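Local coordinates for chitinase A (Pteris ryukyuensis, PDB 4RL3), which probably hydrolyses the beta-1,4-glycosidic bonds of chitin, this chain being the family GH18 catalytic domain of a longer class III chitinase, at residues N72-V77 and V150-S155; Q144-N149 and V176-N181; A168-Y173 and S205-G210. All blocks are in the same frame, centred on the assembly; numbering follows the deposited sequence.

Interaction 1. Residues N72-V77 and V150-S155; sequences NVKVMV and VISVAS
Lys74 and Met76, alternate residues of their strand, reach across to the successive residues Ser152 and Val153, making one polar pair and one apolar pair. The ammonium of Lys74 donates to the hydroxyl of Ser152, with NZ 2.9 Å from OG. Its chain is extended beyond CG, all later torsions near 180°, which carries NZ to the serine at nearly full length, CE passing 3.7 Å from the same OG. Val153 is met by a methyl end: Met76 CE lies 3.6 Å from Val153 CG2 and equally close to CB, while CG1 stays slightly farther away. The bend of Met76 at chi2 (81°) folds the thioether back so that the terminal CE, not the sulfur, does the touching. Val153 CG2 thus has Met76 CE as one neighbour and Lys74 NZ, at 3.8 Å, as another.

The two strands are not paired with each other. Strand 118-123 lies between 73-81 and 153-156 in the parallel sheet of the (beta/alpha)8 barrel, and Asp117, just before it, ties the flanks together: its carboxylate accepts a bond from the backbone N of Val75, and its carbonyl forms a weak hydrogen bond with Ser152 OG. Farther along the second segment, Ser155 OG bonds to Asp120 and Arg5. Asp117 and Asp120 fit the aspartates of the DxxDxDxE signature of GH18 enzymes.

Ser152 OG therefore accepts from Lys74 NZ while pairing weakly with Asp117 O, which can only accept, so that one hydroxyl bridges an ammonium and a backbone carbonyl beside the apolar Met76-Val153 contact.

Interaction 2. Residues Q144-N149 and V176-N181; sequences QLKANN and VIDLVN. With EDO (1,2-ethanediol), chain D.
A Schellman motif closes helix 131-147 of the (beta/alpha)8 barrel, and from this last turn Lys146 reaches over the surface to Val176 and Asp178, in the connection leading into strand 179-180. Asn149 has the positive phi of the motif; its N bonds back to Lys146 O, and the companion bond, a probable one, runs from Val150 N to Leu145 O. The helix end thereby fixes the backbone from which the lysine side chain departs.

The ammonium of Lys146 forms a salt bridge with Asp178, NZ standing 2.8 Å from OD2. The two side chains approach from opposite directions, and NZ meets the syn side of the carboxylate oxygen, 24° out of the carboxylate plane. A second bond goes to the backbone: Lys146 NZ lies 2.9 Å from Val176 O but comes from above the carbonyl plane, 45° out of it, and so is not aligned with a lone pair. Bends of Lys146 at chi2 and at chi4 (74°) curl the chain so that NZ can reach both acceptors, while Lys146 CG stays 4.3 Å from Val176 CB in a looser apolar approach.

Asp178 OD2 has another donor in the backbone N of Ala154, on the neighbouring strand, so the oxygen facing the lysine is also tied to the sheet. This second bond probably steadies the carboxylate and helps it to remain ionised.

A 1,2-ethanediol, probably from the crystallisation liquor, completes the cluster. Lys146 NZ bonds to both of its hydroxyls, at 3.0 Å from O1 and 2.9 Å from O2; with four acceptors and three N-H groups, at least one of these bonds is probably bifurcated. The other carboxylate oxygen of the aspartate is used as well: ethanediol O1 donates to Asp178 OD1 at 2.6 Å.

Interaction 3. Residues A168-Y173 and S205-G210; sequences ALFGQY and SKYGGG
Phe170 is the residue of 168-173 that carries the contact, meeting Tyr207 with its CB and ring and Gly208 with its ring alone. Its CG stands anti to the backbone N (chi1 -174°), which directs the ring off the helix to the backbone of the other segment. Phe170 CB approaches the edge of the tyrosine ring, 3.8 Å from Tyr207 CD1. The rings form an offset edge-to-face pair, the edge of Tyr207 turned toward the face of Phe170, with centroids 5.9 Å apart and planes at 69°. Farther out on the ring, Phe170 CE2 comes obliquely against the peptide that joins the two partners, 3.4 Å from Tyr207 O and 3.7 Å from Gly208 N. This is packing of helix 163-173 against the loop directly after helix 193-206, the next outer helix of the (beta/alpha)8 barrel, and both aromatic residues also press inward on Ile156 of strand 153-156. Three residues on, Tyr173 turns to the other neighbour, helix 131-147, where its side chain touches Thr143. Tyr173 N bonds to Leu169 O at 3.0 Å, and the same carbonyl oxygen lies in the plane of the Tyr173 ring, at the edge.

How the interactions relate
The three contacts lie in one (beta/alpha)8 domain. Interactions 1 and 2 interlock along the chain and touch, their centres 9 Å apart: strands 153-156 and 179-180 are sheet neighbours, joined by a probable backbone hydrogen bond between Ala154 O and Asp178 N. Interactions 2 and 3 also alternate in sequence, with centres 14 Å apart; Ile177 and Val180 pack on Phe170, and Val180 on Tyr207. Interaction 1 closes before interaction 3 opens, and about 7 Å separates their nearest atoms. Segment 176-181 thus connects the sheet contact with the helical layer. Interactions 2 and 3 bind consecutive beta-alpha units of the catalytic domain together, whereas interaction 1 spans the intervening strand 118-123.

Interaction 1. Residues N72-V77 and V150-S155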
ATOM      1  N   ASN A  72     -11.802  13.892  -4.527  1.00  7.36           N
ATOM      2  CA  ASN A  72     -10.517  13.730  -3.869  1.00  7.02           C
ATOM      3  C   ASN A  72     -10.070  12.284  -3.753  1.00  6.76           C
ATOM      4  O   ASN A  72      -9.010  12.039  -3.190  1.00  6.89           O
ATOM      5  CB  ASN A  72     -10.539  14.367  -2.480  1.00  7.04           C
ATOM      6  CG  ASN A  72     -11.517  13.694  -1.531  1.00  7.14           C
ATOM      7  OD1 ASN A  72     -12.630  13.320  -1.922  1.00  7.36           O
ATOM      8  ND2 ASN A  72     -11.108  13.532  -0.281  1.00  7.05           N
ATOM      9  N   VAL A  73     -10.869  11.346  -4.265  1.00  6.42           N
ATOM     10  CA  VAL A  73     -10.561   9.910  -4.156  1.00  6.29           C
ATOM     11  C   VAL A  73      -9.897   9.333  -5.410  1.00  6.27           C
ATOM     12  O   VAL A  73     -10.349   9.553  -6.535  1.00  6.25           O
ATOM     13  CB  VAL A  73     -11.822   9.095  -3.809  1.00  6.24           C
ATOM     14  CG1 VAL A  73     -11.550   7.594  -3.902  1.00  6.23           C
ATOM     15  CG2 VAL A  73     -12.325   9.468  -2.413  1.00  6.23           C
ATOM     16  N   LYS A  74      -8.809   8.599  -5.182  1.00  6.26           N
ATOM     17  CA  LYS A  74      -8.180   7.737  -6.182  1.00  6.44           C
ATOM     18  C   LYS A  74      -8.172   6.314  -5.636  1.00  6.13           C
ATOM     19  O   LYS A  74      -8.304   6.094  -4.425  1.00  5.78           O
ATOM     20  CB  LYS A  74      -6.745   8.183  -6.476  1.00  7.04           C
ATOM     21  CG  LYS A  74      -6.599   9.509  -7.210  1.00  7.75           C
ATOM     22  CD  LYS A  74      -5.123   9.777  -7.483  1.00  8.40           C
ATOM     23  CE  LYS A  74      -4.848  11.077  -8.212  1.00  8.99           C
ATOM     24  NZ  LYS A  74      -3.377  11.258  -8.403  1.00  9.30           N
ATOM     25  N   VAL A  75      -8.048   5.343  -6.536  1.00  5.76           N
ATOM     26  CA  VAL A  75      -7.998   3.932  -6.135  1.00  5.58           C
ATOM     27  C   VAL A  75      -6.787   3.277  -6.795  1.00  5.59           C
ATOM     28  O   VAL A  75      -6.615   3.362  -8.008  1.00  5.73           O
ATOM     29  CB  VAL A  75      -9.303   3.173  -6.482  1.00  5.53           C
ATOM     30  CG1 VAL A  75      -9.245   1.734  -5.973  1.00  5.55           C
ATOM     31  CG2 VAL A  75     -10.500   3.890  -5.868  1.00  5.53           C
ATOM     32  N   MET A  76      -5.930   2.668  -5.981  1.00  5.48           N
ATOM     33  CA  MET A  76      -4.722   1.995  -6.470  1.00  5.66           C
ATOM     34  C   MET A  76      -4.855   0.498  -6.207  1.00  5.28           C
ATOM     35  O   MET A  76      -5.844   0.061  -5.617  1.00  5.28           O
ATOM     36  CB  MET A  76      -3.484   2.603  -5.789  1.00  6.12           C
ATOM     37  CG  MET A  76      -3.193   4.065  -6.182  1.00  6.68           C
ATOM     38  SD  MET A  76      -4.214   5.236  -5.279  1.00  7.59           S
ATOM     39  CE  MET A  76      -3.445   6.756  -5.835  1.00  7.25           C
ATOM     40  N   VAL A  77      -3.889  -0.295  -6.669  1.00  5.02           N
ATOM     41  CA  VAL A  77      -3.876  -1.718  -6.349  1.00  4.82           C
ATOM     42  C   VAL A  77      -2.505  -2.092  -5.798  1.00  4.73           C
ATOM     43  O   VAL A  77      -1.487  -1.632  -6.305  1.00  4.75           O
ATOM     44  CB  VAL A  77      -4.263  -2.590  -7.581  1.00  4.84           C
ATOM     45  CG1 VAL A  77      -3.344  -2.338  -8.762  1.00  4.85           C
ATOM     46  CG2 VAL A  77      -4.325  -4.082  -7.226  1.00  4.82           C
ATOM     47  N   VAL A 150       0.037   5.504 -17.538  1.00  8.80           N
ATOM     48  CA  VAL A 150      -0.968   4.557 -17.074  1.00  8.30           C
ATOM     49  C   VAL A 150      -1.333   4.804 -15.599  1.00  7.64           C
ATOM     50  O   VAL A 150      -2.482   4.555 -15.179  1.00  8.21           O
ATOM     51  CB  VAL A 150      -0.479   3.100 -17.264  1.00  8.33           C
ATOM     52  CG1 VAL A 150      -1.458   2.106 -16.659  1.00  8.23           C
ATOM     53  CG2 VAL A 150      -0.274   2.787 -18.738  1.00  8.73           C
ATOM     54  N   ILE A 151      -0.364   5.287 -14.823  1.00  6.95           N
ATOM     55  CA  ILE A 151      -0.557   5.568 -13.391  1.00  6.71           C
ATOM     56  C   ILE A 151      -0.047   6.951 -13.048  1.00  6.44           C
ATOM     57  O   ILE A 151       0.877   7.451 -13.690  1.00  6.82           O
ATOM     58  CB  ILE A 151       0.173   4.548 -12.484  1.00  6.63           C
ATOM     59  CG1 ILE A 151       1.707   4.605 -12.648  1.00  6.61           C
ATOM     60  CG2 ILE A 151      -0.371   3.139 -12.720  1.00  6.67           C
ATOM     61  CD1 ILE A 151       2.463   3.674 -11.719  1.00  6.57           C
ATOM     62  N   SER A 152      -0.661   7.554 -12.030  1.00  6.09           N
ATOM     63  CA  SER A 152      -0.189   8.809 -11.454  1.00  5.89           C
ATOM     64  C   SER A 152       0.550   8.605 -10.135  1.00  5.57           C
ATOM     65  O   SER A 152       1.292   9.482  -9.722  1.00  5.55           O
ATOM     66  CB  SER A 152      -1.352   9.782 -11.233  1.00  5.94           C
ATOM     67  OG  SER A 152      -2.296   9.311 -10.292  1.00  6.23           O
ATOM     68  N   VAL A 153       0.360   7.465  -9.467  1.00  5.32           N
ATOM     69  CA  VAL A 153       0.968   7.246  -8.132  1.00  5.20           C
ATOM     70  C   VAL A 153       1.555   5.850  -8.029  1.00  5.07           C
ATOM     71  O   VAL A 153       0.861   4.876  -8.284  1.00  5.13           O
ATOM     72  CB  VAL A 153      -0.056   7.442  -6.989  1.00  5.25           C
ATOM     73  CG1 VAL A 153       0.621   7.342  -5.613  1.00  5.30           C
ATOM     74  CG2 VAL A 153      -0.789   8.773  -7.136  1.00  5.32           C
ATOM     75  N   ALA A 154       2.832   5.769  -7.661  1.00  4.87           N
ATOM     76  CA  ALA A 154       3.476   4.499  -7.328  1.00  4.69           C
ATOM     77  C   ALA A 154       3.976   4.583  -5.895  1.00  4.60           C
ATOM     78  O   ALA A 154       4.496   5.629  -5.464  1.00  4.71           O
ATOM     79  CB  ALA A 154       4.620   4.181  -8.285  1.00  4.74           C
ATOM     80  N   SER A 155       3.806   3.483  -5.165  1.00  4.42           N
ATOM     81  CA  SER A 155       4.268   3.384  -3.789  1.00  4.31           C
ATOM     82  C   SER A 155       4.875   2.030  -3.500  1.00  4.27           C
ATOM     83  O   SER A 155       4.693   1.069  -4.252  1.00  4.18           O
ATOM     84  CB  SER A 155       3.133   3.649  -2.794  1.00  4.26           C
ATOM     85  OG  SER A 155       2.035   2.755  -2.970  1.00  4.21           O
TER

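Interaction 2. Residues Q144-N149 and V176-N181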
ATOM      1  N   GLN A 144       7.958   2.082 -16.502  1.00  6.11           N
ATOM      2  CA  GLN A 144       7.137   1.943 -17.703  1.00  6.42           C
ATOM      3  C   GLN A 144       5.695   2.405 -17.494  1.00  6.33           C
ATOM      4  O   GLN A 144       5.129   3.063 -18.367  1.00  6.35           O
ATOM      5  CB  GLN A 144       7.126   0.508 -18.202  1.00  7.05           C
ATOM      6  CG  GLN A 144       8.409   0.061 -18.865  1.00  7.69           C
ATOM      7  CD  GLN A 144       8.234  -1.219 -19.672  1.00  8.58           C
ATOM      8  OE1 GLN A 144       7.216  -1.426 -20.343  1.00  9.88           O
ATOM      9  NE2 GLN A 144       9.249  -2.048 -19.658  1.00  9.62           N
ATOM     10  N   LEU A 145       5.076   2.057 -16.363  1.00  6.24           N
ATOM     11  CA  LEU A 145       3.702   2.497 -16.135  1.00  6.33           C
ATOM     12  C   LEU A 145       3.615   4.016 -16.053  1.00  6.44           C
ATOM     13  O   LEU A 145       2.622   4.587 -16.505  1.00  6.63           O
ATOM     14  CB  LEU A 145       3.104   1.859 -14.886  1.00  6.28           C
ATOM     15  CG  LEU A 145       2.818   0.354 -14.971  1.00  6.36           C
ATOM     16  CD1 LEU A 145       2.405  -0.143 -13.599  1.00  6.32           C
ATOM     17  CD2 LEU A 145       1.747  -0.002 -15.992  1.00  6.32           C
ATOM     18  N   LYS A 146       4.639   4.662 -15.490  1.00  6.57           N
ATOM     19  CA  LYS A 146       4.697   6.120 -15.452  1.00  6.67           C
ATOM     20  C   LYS A 146       4.905   6.712 -16.841  1.00  7.10           C
ATOM     21  O   LYS A 146       4.177   7.631 -17.243  1.00  7.33           O
ATOM     22  CB  LYS A 146       5.787   6.600 -14.486  1.00  6.54           C
ATOM     23  CG  LYS A 146       5.422   6.443 -13.014  1.00  6.39           C
ATOM     24  CD  LYS A 146       4.371   7.429 -12.565  1.00  6.43           C
ATOM     25  CE  LYS A 146       4.088   7.311 -11.072  1.00  6.50           C
ATOM     26  NZ  LYS A 146       5.190   7.890 -10.244  1.00  6.55           N
ATOM     27  N   ALA A 147       5.871   6.175 -17.578  1.00  7.42           N
ATOM     28  CA  ALA A 147       6.195   6.705 -18.909  1.00  7.96           C
ATOM     29  C   ALA A 147       5.021   6.531 -19.869  1.00  8.42           C
ATOM     30  O   ALA A 147       4.754   7.411 -20.712  1.00  8.67           O
ATOM     31  CB  ALA A 147       7.438   6.031 -19.456  1.00  8.04           C
ATOM     32  N   ASN A 148       4.300   5.420 -19.716  1.00  8.85           N
ATOM     33  CA  ASN A 148       3.144   5.118 -20.562  1.00  9.28           C
ATOM     34  C   ASN A 148       1.892   5.908 -20.155  1.00  9.71           C
ATOM     35  O   ASN A 148       0.851   5.754 -20.787  1.00  9.87           O
ATOM     36  CB  ASN A 148       2.822   3.617 -20.525  1.00  9.48           C
ATOM     37  CG  ASN A 148       3.927   2.736 -21.113  1.00  9.60           C
ATOM     38  OD1 ASN A 148       4.888   3.212 -21.740  1.00 10.31           O
ATOM     39  ND2 ASN A 148       3.789   1.427 -20.910  1.00  9.82           N
ATOM     40  N   ASN A 149       1.990   6.725 -19.101  1.00 10.17           N
ATOM     41  CA  ASN A 149       0.876   7.526 -18.582  1.00 10.89           C
ATOM     42  C   ASN A 149      -0.287   6.684 -18.060  1.00 10.02           C
ATOM     43  O   ASN A 149      -1.447   7.106 -18.097  1.00 10.49           O
ATOM     44  CB  ASN A 149       0.411   8.526 -19.646  1.00 12.41           C
ATOM     45  CG  ASN A 149       1.561   9.355 -20.186  1.00 14.14           C
ATOM     46  OD1 ASN A 149       2.314   9.944 -19.412  1.00 16.75           O
ATOM     47  ND2 ASN A 149       1.729   9.379 -21.506  1.00 15.59           N
ATOM     48  N   VAL A 176      10.480   8.005  -9.489  1.00  7.65           N
ATOM     49  CA  VAL A 176       9.186   7.479  -9.935  1.00  7.12           C
ATOM     50  C   VAL A 176       8.388   6.815  -8.809  1.00  6.65           C
ATOM     51  O   VAL A 176       7.282   6.325  -9.039  1.00  6.56           O
ATOM     52  CB  VAL A 176       9.327   6.517 -11.143  1.00  6.98           C
ATOM     53  CG1 VAL A 176       9.816   7.278 -12.374  1.00  7.10           C
ATOM     54  CG2 VAL A 176      10.230   5.328 -10.828  1.00  7.02           C
ATOM     55  N   ILE A 177       8.921   6.823  -7.591  1.00  6.17           N
ATOM     56  CA  ILE A 177       8.189   6.311  -6.445  1.00  6.04           C
ATOM     57  C   ILE A 177       7.716   7.498  -5.616  1.00  5.90           C
ATOM     58  O   ILE A 177       8.514   8.195  -5.009  1.00  5.91           O
ATOM     59  CB  ILE A 177       9.052   5.347  -5.606  1.00  5.88           C
ATOM     60  CG1 ILE A 177       9.385   4.093  -6.426  1.00  5.86           C
ATOM     61  CG2 ILE A 177       8.314   4.927  -4.333  1.00  5.91           C
ATOM     62  CD1 ILE A 177      10.488   3.251  -5.848  1.00  5.83           C
ATOM     63  N   ASP A 178       6.411   7.705  -5.579  1.00  5.81           N
ATOM     64  CA  ASP A 178       5.837   8.891  -4.962  1.00  5.74           C
ATOM     65  C   ASP A 178       5.689   8.787  -3.462  1.00  5.47           C
ATOM     66  O   ASP A 178       5.806   9.797  -2.775  1.00  5.45           O
ATOM     67  CB  ASP A 178       4.476   9.165  -5.573  1.00  5.97           C
ATOM     68  CG  ASP A 178       4.543   9.269  -7.066  1.00  6.11           C
ATOM     69  OD1 ASP A 178       5.108  10.280  -7.562  1.00  6.74           O
ATOM     70  OD2 ASP A 178       4.065   8.334  -7.746  1.00  6.18           O
ATOM     71  N   LEU A 179       5.389   7.587  -2.968  1.00  5.07           N
ATOM     72  CA  LEU A 179       5.027   7.401  -1.557  1.00  4.89           C
ATOM     73  C   LEU A 179       5.617   6.118  -1.003  1.00  4.74           C
ATOM     74  O   LEU A 179       5.693   5.102  -1.703  1.00  4.70           O
ATOM     75  CB  LEU A 179       3.508   7.368  -1.385  1.00  4.87           C
ATOM     76  CG  LEU A 179       2.722   8.606  -1.803  1.00  4.85           C
ATOM     77  CD1 LEU A 179       1.249   8.290  -1.897  1.00  4.84           C
ATOM     78  CD2 LEU A 179       2.976   9.754  -0.837  1.00  4.90           C
ATOM     79  N   VAL A 180       6.061   6.193   0.248  1.00  4.61           N
ATOM     80  CA  VAL A 180       6.584   5.049   0.971  1.00  4.48           C
ATOM     81  C   VAL A 180       5.593   4.730   2.088  1.00  4.38           C
ATOM     82  O   VAL A 180       5.486   5.467   3.081  1.00  4.41           O
ATOM     83  CB  VAL A 180       8.007   5.320   1.517  1.00  4.46           C
ATOM     84  CG1 VAL A 180       8.515   4.100   2.288  1.00  4.50           C
ATOM     85  CG2 VAL A 180       8.954   5.675   0.374  1.00  4.56           C
ATOM     86  N   ASN A 181       4.852   3.639   1.893  1.00  4.23           N
ATOM     87  CA  ASN A 181       3.895   3.123   2.876  1.00  4.26           C
ATOM     88  C   ASN A 181       4.644   2.260   3.901  1.00  4.29           C
ATOM     89  O   ASN A 181       4.488   1.040   3.922  1.00  4.25           O
ATOM     90  CB  ASN A 181       2.813   2.246   2.214  1.00  4.20           C
ATOM     91  CG  ASN A 181       1.783   3.021   1.390  1.00  4.18           C
ATOM     92  OD1 ASN A 181       1.917   4.219   1.085  1.00  4.23           O
ATOM     93  ND2 ASN A 181       0.753   2.305   0.992  1.00  4.21           N
TER
HETATM   94  C1  EDO D 402       5.761  11.647 -10.562  1.00 16.57           C
HETATM   95  O1  EDO D 402       4.666  10.862 -10.098  1.00 16.36           O
HETATM   96  C2  EDO D 402       7.026  10.800 -10.580  1.00 16.41           C
HETATM   97  O2  EDO D 402       6.947   9.788 -11.592  1.00 15.67           O

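Interaction 3. Residues A168-Y173 and S205-G210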
ATOM      1  N   ALA A 168      17.163  -0.600  -1.618  1.00  6.12           N
ATOM      2  CA  ALA A 168      17.826  -0.676  -2.917  1.00  6.17           C
ATOM      3  C   ALA A 168      16.887  -0.156  -4.000  1.00  6.25           C
ATOM      4  O   ALA A 168      17.279   0.645  -4.848  1.00  6.36           O
ATOM      5  CB  ALA A 168      18.254  -2.102  -3.225  1.00  6.08           C
ATOM      6  N   LEU A 169      15.634  -0.607  -3.949  1.00  6.42           N
ATOM      7  CA  LEU A 169      14.621  -0.167  -4.902  1.00  6.63           C
ATOM      8  C   LEU A 169      14.393   1.343  -4.814  1.00  6.72           C
ATOM      9  O   LEU A 169      14.443   2.038  -5.826  1.00  6.72           O
ATOM     10  CB  LEU A 169      13.307  -0.914  -4.664  1.00  6.75           C
ATOM     11  CG  LEU A 169      12.085  -0.520  -5.499  1.00  6.90           C
ATOM     12  CD1 LEU A 169      12.360  -0.598  -7.003  1.00  7.01           C
ATOM     13  CD2 LEU A 169      10.890  -1.379  -5.097  1.00  7.02           C
ATOM     14  N   PHE A 170      14.171   1.863  -3.605  1.00  6.89           N
ATOM     15  CA  PHE A 170      13.888   3.288  -3.458  1.00  7.12           C
ATOM     16  C   PHE A 170      15.068   4.178  -3.847  1.00  7.86           C
ATOM     17  O   PHE A 170      14.889   5.204  -4.498  1.00  7.92           O
ATOM     18  CB  PHE A 170      13.433   3.634  -2.032  1.00  6.92           C
ATOM     19  CG  PHE A 170      12.996   5.066  -1.885  1.00  6.64           C
ATOM     20  CD1 PHE A 170      11.729   5.466  -2.289  1.00  6.56           C
ATOM     21  CD2 PHE A 170      13.865   6.026  -1.388  1.00  6.57           C
ATOM     22  CE1 PHE A 170      11.326   6.789  -2.185  1.00  6.51           C
ATOM     23  CE2 PHE A 170      13.468   7.347  -1.297  1.00  6.50           C
ATOM     24  CZ  PHE A 170      12.200   7.730  -1.681  1.00  6.52           C
ATOM     25  N   GLY A 171      16.271   3.782  -3.439  1.00  8.81           N
ATOM     26  CA  GLY A 171      17.464   4.586  -3.688  1.00 10.12           C
ATOM     27  C   GLY A 171      17.766   4.732  -5.168  1.00 11.28           C
ATOM     28  O   GLY A 171      18.398   5.705  -5.588  1.00 12.88           O
ATOM     29  N   GLN A 172      17.288   3.754  -5.938  1.00 12.16           N
ATOM     30  CA  GLN A 172      17.487   3.667  -7.376  1.00 12.54           C
ATOM     31  C   GLN A 172      16.373   4.320  -8.214  1.00 11.71           C
ATOM     32  O   GLN A 172      16.632   4.852  -9.294  1.00 12.67           O
ATOM     33  CB  GLN A 172      17.589   2.186  -7.742  1.00 13.18           C
ATOM     34  CG  GLN A 172      18.252   1.908  -9.072  1.00 13.86           C
ATOM     35  CD  GLN A 172      18.685   0.477  -9.237  1.00 13.86           C
ATOM     36  OE1 GLN A 172      18.907   0.017 -10.357  1.00 18.44           O
ATOM     37  NE2 GLN A 172      18.800  -0.255  -8.125  1.00 13.97           N
ATOM     38  N   TYR A 173      15.137   4.276  -7.711  1.00 10.17           N
ATOM     39  CA  TYR A 173      13.953   4.677  -8.470  1.00  9.09           C
ATOM     40  C   TYR A 173      13.123   5.729  -7.732  1.00  9.11           C
ATOM     41  O   TYR A 173      11.920   5.872  -7.957  1.00  8.62           O
ATOM     42  CB  TYR A 173      13.105   3.428  -8.788  1.00  8.53           C
ATOM     43  CG  TYR A 173      13.751   2.549  -9.816  1.00  8.14           C
ATOM     44  CD1 TYR A 173      13.632   2.850 -11.163  1.00  8.07           C
ATOM     45  CD2 TYR A 173      14.503   1.438  -9.453  1.00  7.96           C
ATOM     46  CE1 TYR A 173      14.238   2.066 -12.123  1.00  7.94           C
ATOM     47  CE2 TYR A 173      15.112   0.659 -10.406  1.00  7.92           C
ATOM     48  CZ  TYR A 173      14.973   0.976 -11.740  1.00  7.98           C
ATOM     49  OH  TYR A 173      15.572   0.233 -12.721  1.00  8.73           O
ATOM     50  N   SER A 205      14.757   8.152   7.619  1.00  6.61           N
ATOM     51  CA  SER A 205      16.162   8.332   7.236  1.00  6.98           C
ATOM     52  C   SER A 205      16.637   7.352   6.156  1.00  6.97           C
ATOM     53  O   SER A 205      17.596   7.650   5.438  1.00  7.76           O
ATOM     54  CB  SER A 205      17.076   8.226   8.465  1.00  7.16           C
ATOM     55  OG  SER A 205      17.291   6.886   8.839  1.00  7.43           O
ATOM     56  N   LYS A 206      15.961   6.206   6.039  1.00  6.89           N
ATOM     57  CA  LYS A 206      16.302   5.155   5.071  1.00  6.73           C
ATOM     58  C   LYS A 206      15.573   5.285   3.741  1.00  6.68           C
ATOM     59  O   LYS A 206      15.949   4.620   2.766  1.00  6.83           O
ATOM     60  CB  LYS A 206      15.973   3.781   5.664  1.00  6.74           C
ATOM     61  CG  LYS A 206      16.752   3.471   6.934  1.00  6.78           C
ATOM     62  CD  LYS A 206      16.186   2.273   7.670  1.00  6.82           C
ATOM     63  CE  LYS A 206      16.989   1.986   8.930  1.00  6.87           C
ATOM     64  NZ  LYS A 206      16.425   0.839   9.693  1.00  6.90           N
ATOM     65  N   TYR A 207      14.545   6.141   3.702  1.00  6.37           N
ATOM     66  CA  TYR A 207      13.659   6.267   2.541  1.00  6.29           C
ATOM     67  C   TYR A 207      13.506   7.727   2.122  1.00  6.37           C
ATOM     68  O   TYR A 207      12.398   8.218   1.850  1.00  6.33           O
ATOM     69  CB  TYR A 207      12.309   5.606   2.829  1.00  6.06           C
ATOM     70  CG  TYR A 207      12.433   4.112   2.834  1.00  5.95           C
ATOM     71  CD1 TYR A 207      12.503   3.411   1.630  1.00  5.84           C
ATOM     72  CD2 TYR A 207      12.520   3.393   4.018  1.00  5.81           C
ATOM     73  CE1 TYR A 207      12.638   2.039   1.612  1.00  5.87           C
ATOM     74  CE2 TYR A 207      12.645   2.014   4.008  1.00  5.84           C
ATOM     75  CZ  TYR A 207      12.708   1.348   2.790  1.00  5.84           C
ATOM     76  OH  TYR A 207      12.851  -0.022   2.756  1.00  5.76           O
ATOM     77  N   GLY A 208      14.639   8.420   2.086  1.00  6.43           N
ATOM     78  CA  GLY A 208      14.712   9.742   1.477  1.00  6.53           C
ATOM     79  C   GLY A 208      14.548  10.925   2.413  1.00  6.36           C
ATOM     80  O   GLY A 208      14.606  12.069   1.962  1.00  6.77           O
ATOM     81  N   GLY A 209      14.352  10.663   3.706  1.00  6.02           N
ATOM     82  CA  GLY A 209      14.341  11.712   4.728  1.00  5.80           C
ATOM     83  C   GLY A 209      12.996  11.958   5.371  1.00  5.65           C
ATOM     84  O   GLY A 209      12.927  12.526   6.448  1.00  5.42           O
ATOM     85  N   GLY A 210      11.916  11.524   4.723  1.00  5.44           N
ATOM     86  CA  GLY A 210      10.587  11.693   5.288  1.00  5.45           C
ATOM     87  C   GLY A 210       9.538  12.329   4.398  1.00  5.40           C
ATOM     88  O   GLY A 210       8.351  12.115   4.614  1.00  5.39           O
TER